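Local coordinates for thioesterase (Pseudomonas aeruginosa, PDB 2AV9), which probably hydrolyses fatty acyl-CoA thioesters, as a member of the 4-hydroxybenzoyl-CoA thioesterase family with a hotdog fold, at residues A[65-70]-A[115-120]. Numbering follows the deposited sequence.
Sequences VVSSSC and RFVHVF
Val66 and Ser67 both bond to Val117 across two antiparallel strands: Val66 N donates to Val117 O (3.0 Å), and Val117 N donates to Ser67 O (3.0 Å). With Val66 at phi/psi -112°/-19°, this is a classic beta bulge, two residues facing one. Beyond it the pairing is regular, Ser69 and Arg115 exchanging both backbone bonds.

The bulge brings Val66 into a valine cluster. Its CG2 touches Val117 CG1 at 3.6 Å, while CG1, anti to the carbonyl carbon, reaches Val119 CG2 at 3.8 Å. On this face Ser67 OG rests against Val117 CG2, and Ser69 OG lies alongside the aliphatic stem of Arg115, 3.4 Å from CG. Past that stem the arginine chain bends at chi3, and its NH2 makes a weak, long ion pair with Glu99.

Val65, Ser68, Phe116 and His118 occupy the other face. Val65 CG2 spans two rings, 3.9 Å from Phe116 CE1 and near the plane of the imidazole at its CD2 edge. Phe116 CE1 sits 3.2 Å above one face of the His118 ring, offset toward the rim, so the phenyl presents an edge to the imidazole. Tyr98 OH bonds His118 ND1, helping fix the imidazole's rotation. Ser68 packs CB on Phe116 CB at 3.5 Å, and its OG bonds Tyr37 OH of the second subunit.

Helix 35-50 packs on this second face through Val44, while Ser67 to Cys70 pair antiparallel with a strand of the second subunit. A sheet wrapped against a central helix and continued across a dimer interface is characteristic of the hotdog fold.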
loop_
_atom_site.group_PDB
_atom_site.type_symbol
_atom_site.label_atom_id
_atom_site.label_comp_id
_atom_site.label_asym_id
_atom_site.label_seq_id
_atom_site.Cartn_x
_atom_site.Cartn_y
_atom_site.Cartn_z
ATOM N N VAL A 65 15.301 4.188 8.382
ATOM C CA VAL A 65 15.434 5.272 7.401
ATOM C C VAL A 65 15.361 6.604 8.139
ATOM O O VAL A 65 14.425 6.833 8.895
ATOM C CB VAL A 65 14.325 5.243 6.310
ATOM C CG1 VAL A 65 14.576 6.335 5.281
ATOM C CG2 VAL A 65 14.354 3.932 5.517
ATOM N N VAL A 66 16.337 7.479 7.903
ATOM C CA VAL A 66 16.320 8.768 8.560
ATOM C C VAL A 66 16.075 9.877 7.553
ATOM O O VAL A 66 15.669 10.970 7.947
ATOM C CB VAL A 66 17.552 9.063 9.454
ATOM C CG1 VAL A 66 17.611 8.127 10.669
ATOM C CG2 VAL A 66 18.875 9.053 8.703
ATOM N N SER A 67 16.302 9.602 6.271
ATOM C CA SER A 67 15.952 10.570 5.235
ATOM C C SER A 67 15.897 9.877 3.888
ATOM O O SER A 67 16.518 8.821 3.703
ATOM C CB SER A 67 16.924 11.776 5.169
ATOM O OG SER A 67 18.196 11.266 4.816
ATOM N N SER A 68 15.180 10.500 2.954
ATOM C CA SER A 68 15.071 9.917 1.628
ATOM C C SER A 68 14.610 11.006 0.670
ATOM O O SER A 68 14.041 12.009 1.093
ATOM C CB SER A 68 14.091 8.735 1.669
ATOM O OG SER A 68 12.788 9.257 1.880
ATOM N N SER A 69 14.845 10.816 -0.623
ATOM C CA SER A 69 14.426 11.820 -1.586
ATOM C C SER A 69 14.356 11.158 -2.941
ATOM O O SER A 69 14.977 10.112 -3.174
ATOM C CB SER A 69 15.387 13.014 -1.610
ATOM O OG SER A 69 16.706 12.591 -1.899
ATOM N N CYS A 70 13.572 11.751 -3.832
ATOM C CA CYS A 70 13.466 11.176 -5.176
ATOM C C CYS A 70 13.140 12.268 -6.196
ATOM O O CYS A 70 12.392 13.206 -5.917
ATOM C CB CYS A 70 12.448 10.033 -5.155
ATOM S SG CYS A 70 12.308 9.068 -6.694
ATOM N N ARG A 115 17.757 8.854 -3.225
ATOM C CA ARG A 115 18.665 8.380 -2.195
ATOM C C ARG A 115 17.896 8.109 -0.917
ATOM O O ARG A 115 16.790 8.597 -0.732
ATOM C CB ARG A 115 19.834 9.321 -1.869
ATOM C CG ARG A 115 19.525 10.778 -2.089
ATOM C CD ARG A 115 20.634 11.696 -1.634
ATOM N NE ARG A 115 21.706 11.992 -2.582
ATOM C CZ ARG A 115 22.649 12.916 -2.369
ATOM N NH1 ARG A 115 22.656 13.632 -1.243
ATOM N NH2 ARG A 115 23.598 13.146 -3.276
ATOM N N PHE A 116 18.516 7.317 -0.050
ATOM C CA PHE A 116 18.024 7.239 1.302
ATOM C C PHE A 116 19.159 6.857 2.208
ATOM O O PHE A 116 20.150 6.325 1.709
ATOM C CB PHE A 116 16.738 6.404 1.322
ATOM C CG PHE A 116 16.856 4.921 1.514
ATOM C CD1 PHE A 116 17.092 4.368 2.768
ATOM C CD2 PHE A 116 16.582 4.074 0.476
ATOM C CE1 PHE A 116 17.100 2.986 2.983
ATOM C CE2 PHE A 116 16.610 2.701 0.679
ATOM C CZ PHE A 116 16.843 2.138 1.931
ATOM N N VAL A 117 19.005 7.191 3.487
ATOM C CA VAL A 117 20.000 6.941 4.530
ATOM C C VAL A 117 19.432 5.949 5.535
ATOM O O VAL A 117 18.346 6.161 6.068
ATOM C CB VAL A 117 20.449 8.243 5.233
ATOM C CG1 VAL A 117 21.425 7.969 6.405
ATOM C CG2 VAL A 117 21.118 9.192 4.241
ATOM N N HIS A 118 20.180 4.887 5.812
ATOM C CA HIS A 118 19.871 4.008 6.934
ATOM C C HIS A 118 20.803 4.375 8.060
ATOM O O HIS A 118 21.983 4.648 7.823
ATOM C CB HIS A 118 20.192 2.546 6.619
ATOM C CG HIS A 118 19.018 1.744 6.157
ATOM N ND1 HIS A 118 19.162 0.491 5.599
ATOM C CD2 HIS A 118 17.691 2.008 6.151
ATOM C CE1 HIS A 118 17.974 0.021 5.259
ATOM N NE2 HIS A 118 17.062 0.917 5.593
ATOM N N VAL A 119 20.251 4.378 9.268
ATOM C CA VAL A 119 21.051 4.310 10.483
ATOM C C VAL A 119 20.791 2.909 11.033
ATOM O O VAL A 119 19.644 2.465 11.099
ATOM C CB VAL A 119 20.715 5.438 11.467
ATOM C CG1 VAL A 119 21.542 5.279 12.754
ATOM C CG2 VAL A 119 21.196 6.754 10.842
ATOM N N PHE A 120 21.856 2.204 11.400
ATOM C CA PHE A 120 21.731 0.915 12.060
ATOM C C PHE A 120 21.691 1.050 13.572
ATOM O O PHE A 120 22.469 1.792 14.165
ATOM C CB PHE A 120 22.817 -0.052 11.582
ATOM C CG PHE A 120 22.740 -0.308 10.105
ATOM C CD1 PHE A 120 23.386 0.527 9.217
ATOM C CD2 PHE A 120 21.998 -1.356 9.598
ATOM C CE1 PHE A 120 23.345 0.334 7.841
ATOM C CE2 PHE A 120 21.919 -1.547 8.222
ATOM C CZ PHE A 120 22.600 -0.722 7.353
#